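Galacto-N-biose/lacto-N-biose I transporter substrate-binding protein (Bifidobacterium longum, PDB 2Z8F) binds galacto-N-biose and lacto-N-biose I, and here lacto-N-tetraose, as the sugar-capturing component of a bacterial ABC transporter. Local coordinates at residues E142-T147 with K161-A166; P233-S238 with P255-S260; P316-V319 with V324-A327. All blocks are in the same frame, centred on the assembly; numbering follows the deposited sequence.

From the N terminus onward the three contacts follow one another in series; none encloses or crosses another. Interaction 1 closes a loop of 13 intervening residues, bringing the end of helix 138-143 against the end of helix 153-165 at the periphery, about 30 Å from the chain centre. Interaction 2 spans 16 residues, including strand 246-250, and joins helices 233-240 and 254-261. Interaction 3 closes the shortest loop, of four residues, folding the chain after helix 315-320 back on that helix. The centres of interactions 1 and 2 lie about 22 Å apart, as do those of interactions 2 and 3, but the latter two approach to about 5 Å between nearest atoms without touching.

Interaction 1 (E142-T147 with K161-A166); sequences EKLGIT and KTAAAA
Thr162 meets Leu144 first: its methyl CG2 lies 4.3 Å from the backbone O of Leu144, a loose approach at the edge of the contact. Its hydroxyl turns back to its own helix in a weak hydrogen bond to Ala158 O. One residue on, Ala163 is buried, and its CB takes one branch of the leucine fork, with Leu144 CD1 3.9 Å from Ala163 CB. The same methyl group of Ala163 also touches Ile170. Ala166, a turn further and just past helix 153-165, receives the other branch, as Leu144 CD2 comes to 3.6 Å from Ala166 CB. Leu144 can use both methyls because its CG stands beside the backbone N and opposite the carbonyl carbon (chi1 -70°), which sends the fork across to the two alanines; Ile245 adds to its surroundings. The side-chain contacts are therefore apolar, one branched side chain bridging two small ones spaced three residues apart. Behind Leu144 the chain leaves its helix at Gly145, where positive phi (85°) together with two bonds back into the last turn, one of them Gly145 N to Glu142 O at 2.9 Å, makes a Schellman motif, ending a helix in a peripheral part of the two-lobed solute-binding fold.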
loop_
_atom_site.group_PDB
_atom_site.type_symbol
_atom_site.label_atom_id
_atom_site.label_comp_id
_atom_site.label_asym_id
_atom_site.label_seq_id
_atom_site.Cartn_x
_atom_site.Cartn_y
_atom_site.Cartn_z
ATOM N N GLU A 142 4.846 -8.453 27.031
ATOM C CA GLU A 142 4.599 -8.794 28.440
ATOM C C GLU A 142 5.897 -9.116 29.173
ATOM O O GLU A 142 6.110 -8.638 30.283
ATOM C CB GLU A 142 3.585 -9.932 28.551
ATOM C CG GLU A 142 2.188 -9.556 27.999
ATOM C CD GLU A 142 1.395 -8.602 28.901
ATOM O OE1 GLU A 142 1.656 -8.596 30.135
ATOM O OE2 GLU A 142 0.503 -7.879 28.367
ATOM N N LYS A 143 6.775 -9.871 28.526
ATOM C CA LYS A 143 8.073 -10.225 29.110
ATOM C C LYS A 143 8.921 -8.984 29.426
ATOM O O LYS A 143 9.747 -9.011 30.347
ATOM C CB LYS A 143 8.832 -11.196 28.206
ATOM C CG LYS A 143 8.229 -12.598 28.223
ATOM C CD LYS A 143 8.808 -13.541 27.164
ATOM C CE LYS A 143 8.097 -14.907 27.227
ATOM N NZ LYS A 143 8.375 -15.805 26.063
ATOM N N LEU A 144 8.698 -7.904 28.669
ATOM C CA LEU A 144 9.447 -6.663 28.843
ATOM C C LEU A 144 8.730 -5.689 29.767
ATOM O O LEU A 144 9.237 -4.607 30.054
ATOM C CB LEU A 144 9.707 -5.981 27.492
ATOM C CG LEU A 144 10.692 -6.638 26.529
ATOM C CD1 LEU A 144 10.491 -6.089 25.128
ATOM C CD2 LEU A 144 12.158 -6.457 26.979
ATOM N N GLY A 145 7.539 -6.070 30.215
ATOM C CA GLY A 145 6.784 -5.242 31.148
ATOM C C GLY A 145 5.960 -4.177 30.462
ATOM O O GLY A 145 5.403 -3.295 31.124
ATOM N N ILE A 146 5.873 -4.258 29.134
ATOM C CA ILE A 146 5.053 -3.328 28.340
ATOM C C ILE A 146 3.628 -3.877 28.279
ATOM O O ILE A 146 3.306 -4.727 27.443
ATOM C CB ILE A 146 5.627 -3.087 26.912
ATOM C CG1 ILE A 146 7.112 -2.705 26.958
ATOM C CG2 ILE A 146 4.822 -2.007 26.187
ATOM C CD1 ILE A 146 7.838 -2.860 25.604
ATOM N N THR A 147 2.779 -3.406 29.186
ATOM C CA THR A 147 1.459 -4.015 29.380
ATOM C C THR A 147 0.325 -3.291 28.653
ATOM O O THR A 147 -0.840 -3.682 28.747
ATOM C CB THR A 147 1.120 -4.139 30.880
ATOM O OG1 THR A 147 1.120 -2.836 31.463
ATOM C CG2 THR A 147 2.158 -5.017 31.601
ATOM N N LYS A 161 13.218 2.128 24.081
ATOM C CA LYS A 161 14.561 2.110 24.664
ATOM C C LYS A 161 14.723 0.935 25.623
ATOM O O LYS A 161 15.764 0.275 25.610
ATOM C CB LYS A 161 14.869 3.429 25.368
ATOM C CG LYS A 161 15.153 4.603 24.417
ATOM C CD LYS A 161 15.053 5.943 25.196
ATOM C CE LYS A 161 15.278 7.131 24.264
ATOM N NZ LYS A 161 15.101 8.467 24.944
ATOM N N THR A 162 13.682 0.668 26.413
ATOM C CA THR A 162 13.649 -0.500 27.313
ATOM C C THR A 162 13.827 -1.771 26.504
ATOM O O THR A 162 14.639 -2.632 26.868
ATOM C CB THR A 162 12.338 -0.570 28.135
ATOM O OG1 THR A 162 12.239 0.588 28.979
ATOM C CG2 THR A 162 12.324 -1.810 29.013
ATOM N N ALA A 163 13.077 -1.889 25.404
ATOM C CA ALA A 163 13.178 -3.070 24.537
ATOM C C ALA A 163 14.579 -3.229 23.945
ATOM O O ALA A 163 15.132 -4.334 23.911
ATOM C CB ALA A 163 12.119 -3.022 23.425
ATOM N N ALA A 164 15.143 -2.115 23.478
ATOM C CA ALA A 164 16.439 -2.118 22.792
ATOM C C ALA A 164 17.564 -2.552 23.738
ATOM O O ALA A 164 18.505 -3.249 23.320
ATOM C CB ALA A 164 16.719 -0.739 22.209
ATOM N N ALA A 165 17.457 -2.143 25.004
ATOM C CA ALA A 165 18.464 -2.511 26.028
ATOM C C ALA A 165 18.458 -4.029 26.218
ATOM O O ALA A 165 19.452 -4.619 26.642
ATOM C CB ALA A 165 18.163 -1.815 27.329
ATOM N N ALA A 166 17.316 -4.643 25.920
ATOM C CA ALA A 166 17.139 -6.094 25.983
ATOM C C ALA A 166 17.345 -6.798 24.640
ATOM O O ALA A 166 17.037 -7.994 24.491
ATOM C CB ALA A 166 15.756 -6.415 26.546
#

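Interaction 2 (P233-S238 with P255-S260); sequences PSFDAS and PLFMTS
Asp236 and Ser260 mark the closest backbone approach of the two helical segments, their CA atoms being 5.1 Å apart. This is helix-helix packing in an alpha/beta lobe of a periplasmic-binding-protein fold: the chain leaves helix 233-240, runs through strand 246-250 and returns as helix 254-261. The polar part of the contact is a carboxylate set against a hydroxyl. Asp236 OD1 is 3.0 Å from Ser260 OG, while Asp236 OD2 is 3.3 Å from that same OG, so the hydroxyl oxygen lies close to both carboxylate oxygens. Ser260 OG is also 3.2 Å from Leu256 O, one turn back in its own helix. A leucine in place of Asp236 would probably set apolar carbon against Ser260 OG and leave that hydroxyl without the carboxylate beside it. The backbone O of Ser260 accepts a hydrogen bond from Lys240, a further tie to the first helix. The apolar part is looser. Both phenylalanines hold CG opposite the backbone N (chi1 -171° for Phe235, -166° for Phe257), which swings the ring ends toward each other until Phe235 CE2 is 4.4 Å from Phe257 CE1. Phe257 also makes T-shaped stacks with Trp269 and Phe135, tying its helix to the three-stranded sheet, and Leu256 beside it touches a galactose unit of the bound glycan. On the first helix, Ser238 OG donates to Phe235 O at 2.7 Å, in the carbonyl plane on a lone pair, with a C=O...OG angle of 133°.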
loop_
_atom_site.group_PDB
_atom_site.type_symbol
_atom_site.label_atom_id
_atom_site.label_comp_id
_atom_site.label_asym_id
_atom_site.label_seq_id
_atom_site.Cartn_x
_atom_site.Cartn_y
_atom_site.Cartn_z
ATOM N N PRO A 233 16.331 -10.178 3.037
ATOM C CA PRO A 233 16.326 -11.318 3.954
ATOM C C PRO A 233 16.648 -10.975 5.414
ATOM O O PRO A 233 16.208 -11.683 6.321
ATOM C CB PRO A 233 17.416 -12.246 3.365
ATOM C CG PRO A 233 17.454 -11.880 1.918
ATOM C CD PRO A 233 17.160 -10.418 1.842
ATOM N N SER A 234 17.417 -9.907 5.635
ATOM C CA SER A 234 17.732 -9.443 6.987
ATOM C C SER A 234 16.455 -9.032 7.753
ATOM O O SER A 234 16.362 -9.219 8.970
ATOM C CB SER A 234 18.742 -8.299 6.946
ATOM O OG SER A 234 18.248 -7.200 6.194
ATOM N N PHE A 235 15.449 -8.522 7.037
ATOM C CA PHE A 235 14.175 -8.214 7.697
ATOM C C PHE A 235 13.474 -9.498 8.173
ATOM O O PHE A 235 13.096 -9.613 9.340
ATOM C CB PHE A 235 13.273 -7.369 6.790
ATOM C CG PHE A 235 12.036 -6.843 7.486
ATOM C CD1 PHE A 235 12.049 -5.591 8.078
ATOM C CD2 PHE A 235 10.877 -7.613 7.559
ATOM C CE1 PHE A 235 10.924 -5.102 8.708
ATOM C CE2 PHE A 235 9.744 -7.126 8.209
ATOM C CZ PHE A 235 9.791 -5.861 8.786
ATOM N N ASP A 236 13.338 -10.482 7.280
ATOM C CA ASP A 236 12.755 -11.771 7.664
ATOM C C ASP A 236 13.487 -12.383 8.854
ATOM O O ASP A 236 12.856 -12.828 9.816
ATOM C CB ASP A 236 12.761 -12.753 6.482
ATOM C CG ASP A 236 11.865 -12.311 5.336
ATOM O OD1 ASP A 236 11.320 -11.187 5.372
ATOM O OD2 ASP A 236 11.700 -13.108 4.385
ATOM N N ALA A 237 14.824 -12.369 8.791
ATOM C CA ALA A 237 15.658 -12.920 9.861
ATOM C C ALA A 237 15.362 -12.283 11.218
ATOM O O ALA A 237 15.368 -12.975 12.240
ATOM C CB ALA A 237 17.142 -12.797 9.513
ATOM N N SER A 238 15.056 -10.980 11.230
ATOM C CA SER A 238 14.775 -10.284 12.484
ATOM C C SER A 238 13.452 -10.715 13.089
ATOM O O SER A 238 13.302 -10.656 14.301
ATOM C CB SER A 238 14.819 -8.756 12.332
ATOM O OG SER A 238 13.707 -8.268 11.602
ATOM N N PRO A 255 -0.353 -11.698 5.463
ATOM C CA PRO A 255 0.143 -13.049 5.112
ATOM C C PRO A 255 1.617 -13.051 4.741
ATOM O O PRO A 255 2.321 -14.059 4.940
ATOM C CB PRO A 255 -0.698 -13.424 3.899
ATOM C CG PRO A 255 -1.084 -12.090 3.268
ATOM C CD PRO A 255 -1.298 -11.172 4.455
ATOM N N LEU A 256 2.098 -11.939 4.201
ATOM C CA LEU A 256 3.518 -11.806 3.867
ATOM C C LEU A 256 4.397 -11.900 5.108
ATOM O O LEU A 256 5.411 -12.611 5.139
ATOM C CB LEU A 256 3.747 -10.481 3.137
ATOM C CG LEU A 256 2.836 -10.172 1.929
ATOM C CD1 LEU A 256 3.262 -8.832 1.309
ATOM C CD2 LEU A 256 2.843 -11.286 0.864
ATOM N N PHE A 257 3.997 -11.144 6.133
ATOM C CA PHE A 257 4.648 -11.136 7.417
ATOM C C PHE A 257 4.630 -12.523 8.059
ATOM O O PHE A 257 5.653 -12.972 8.616
ATOM C CB PHE A 257 3.958 -10.082 8.303
ATOM C CG PHE A 257 4.729 -9.722 9.545
ATOM C CD1 PHE A 257 5.642 -8.653 9.524
ATOM C CD2 PHE A 257 4.529 -10.421 10.731
ATOM C CE1 PHE A 257 6.354 -8.315 10.695
ATOM C CE2 PHE A 257 5.236 -10.099 11.897
ATOM C CZ PHE A 257 6.139 -9.043 11.876
ATOM N N MET A 258 3.491 -13.209 7.950
ATOM C CA MET A 258 3.326 -14.558 8.504
ATOM C C MET A 258 4.317 -15.497 7.868
ATOM O O MET A 258 5.048 -16.187 8.578
ATOM C CB MET A 258 1.920 -15.074 8.245
ATOM C CG MET A 258 0.910 -14.517 9.224
ATOM S SD MET A 258 -0.782 -14.867 8.738
ATOM C CE MET A 258 -0.635 -16.661 8.521
ATOM N N THR A 259 4.363 -15.485 6.539
ATOM C CA THR A 259 5.331 -16.309 5.784
ATOM C C THR A 259 6.768 -15.958 6.170
ATOM O O THR A 259 7.583 -16.858 6.403
ATOM C CB THR A 259 5.149 -16.186 4.268
ATOM O OG1 THR A 259 3.852 -16.676 3.894
ATOM C CG2 THR A 259 6.218 -17.004 3.519
ATOM N N SER A 260 7.067 -14.656 6.267
ATOM C CA SER A 260 8.420 -14.186 6.591
ATOM C C SER A 260 8.867 -14.579 8.000
ATOM O O SER A 260 10.063 -14.728 8.257
ATOM C CB SER A 260 8.523 -12.654 6.419
ATOM O OG SER A 260 8.554 -12.294 5.050
#

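Interaction 3 (P316-V319 with V324-A327); sequences PDLV and VPAA
Val319 and Leu318 together receive the ring of Pro325, and the torsion of the valine decides which of its branches does the touching. In Val319 the branch CG1 lies opposite the backbone N (chi1 167°), which places the other branch, CG2, beside that N and facing the CG-CD side of the proline ring. Val319 CG2 is 3.8 Å from Pro325 CD, and the next ring carbon is almost as near, with Val319 CG2 to Pro325 CG at 3.9 Å. The valine thus rests one methyl on the CG-CD bond instead of on a single atom, and the two side chains cross at about a right angle. Leu318 approaches the same ring with its stem: Leu318 CB lies 4.1 Å from Pro325 CG. Its torsions (chi1 -62°, chi2 170°) only bring CD1 alongside, with Leu318 CD1 4.4 Å from Pro325 CB. Pro325 CG thus lies within about 4 Å of two consecutive helix residues, Leu318 through CB and Val319 through CG2, and all three residues are buried. These approaches all join side-chain atoms, so the side chains carry the contact; the CA atoms of Val319 and Val324 are spaced 6.2 Å apart. Val319 also meets Pro335 and Met348, the latter on helix 347-356, which extends the apolar surroundings. On another side of the loop, backbone hydrogen bonds pair Val324 with Thr129, and Ala326 with Ala109 and Gln127. The whole is helix-loop packing near the sugar site of this solute-binding fold, with the Leu318 side chain about 9 Å from a bound galactose: the loop after helix 315-320 folds back on it, with the proline ring laid against two side chains of that helix.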
loop_
_atom_site.group_PDB
_atom_site.type_symbol
_atom_site.label_atom_id
_atom_site.label_comp_id
_atom_site.label_asym_id
_atom_site.label_seq_id
_atom_site.Cartn_x
_atom_site.Cartn_y
_atom_site.Cartn_z
ATOM N N PRO A 316 -13.354 -13.450 -0.591
ATOM C CA PRO A 316 -12.458 -14.377 0.122
ATOM C C PRO A 316 -11.134 -14.656 -0.627
ATOM O O PRO A 316 -10.082 -14.747 0.009
ATOM C CB PRO A 316 -13.294 -15.648 0.260
ATOM C CG PRO A 316 -14.726 -15.193 0.109
ATOM C CD PRO A 316 -14.706 -14.016 -0.802
ATOM N N ASP A 317 -11.201 -14.785 -1.948
ATOM C CA ASP A 317 -10.001 -15.087 -2.735
ATOM C C ASP A 317 -9.015 -13.920 -2.679
ATOM O O ASP A 317 -7.826 -14.117 -2.505
ATOM C CB ASP A 317 -10.340 -15.421 -4.185
ATOM C CG ASP A 317 -11.189 -16.691 -4.333
ATOM O OD1 ASP A 317 -11.217 -17.532 -3.418
ATOM O OD2 ASP A 317 -11.812 -16.834 -5.402
ATOM N N LEU A 318 -9.525 -12.691 -2.806
ATOM C CA LEU A 318 -8.663 -11.510 -2.660
ATOM C C LEU A 318 -8.068 -11.417 -1.256
ATOM O O LEU A 318 -6.874 -11.077 -1.084
ATOM C CB LEU A 318 -9.489 -10.244 -2.939
ATOM C CG LEU A 318 -10.107 -10.092 -4.348
ATOM C CD1 LEU A 318 -11.094 -8.915 -4.415
ATOM C CD2 LEU A 318 -9.049 -9.930 -5.408
ATOM N N VAL A 319 -8.899 -11.670 -0.237
ATOM C CA VAL A 319 -8.408 -11.665 1.134
ATOM C C VAL A 319 -7.257 -12.647 1.296
ATOM O O VAL A 319 -6.279 -12.337 1.964
ATOM C CB VAL A 319 -9.522 -11.922 2.180
ATOM C CG1 VAL A 319 -8.945 -12.240 3.563
ATOM C CG2 VAL A 319 -10.499 -10.729 2.229
ATOM N N VAL A 324 -7.186 -6.071 1.521
ATOM C CA VAL A 324 -8.349 -5.539 2.231
ATOM C C VAL A 324 -9.244 -4.980 1.121
ATOM O O VAL A 324 -9.008 -3.877 0.612
ATOM C CB VAL A 324 -7.975 -4.419 3.242
ATOM C CG1 VAL A 324 -9.235 -3.917 3.999
ATOM C CG2 VAL A 324 -6.904 -4.919 4.205
ATOM N N PRO A 325 -10.221 -5.774 0.658
ATOM C CA PRO A 325 -10.936 -5.397 -0.567
ATOM C C PRO A 325 -11.680 -4.079 -0.535
ATOM O O PRO A 325 -12.201 -3.702 0.518
ATOM C CB PRO A 325 -11.896 -6.575 -0.781
ATOM C CG PRO A 325 -11.150 -7.725 -0.110
ATOM C CD PRO A 325 -10.635 -7.115 1.134
ATOM N N ALA A 326 -11.695 -3.407 -1.682
ATOM C CA ALA A 326 -12.554 -2.209 -1.885
ATOM C C ALA A 326 -14.031 -2.599 -2.035
ATOM O O ALA A 326 -14.943 -1.771 -1.849
ATOM C CB ALA A 326 -12.069 -1.420 -3.094
ATOM N N ALA A 327 -14.277 -3.848 -2.400
ATOM C CA ALA A 327 -15.656 -4.319 -2.625
ATOM C C ALA A 327 -16.483 -4.224 -1.369
ATOM O O ALA A 327 -15.985 -4.475 -0.276
ATOM C CB ALA A 327 -15.636 -5.762 -3.118
#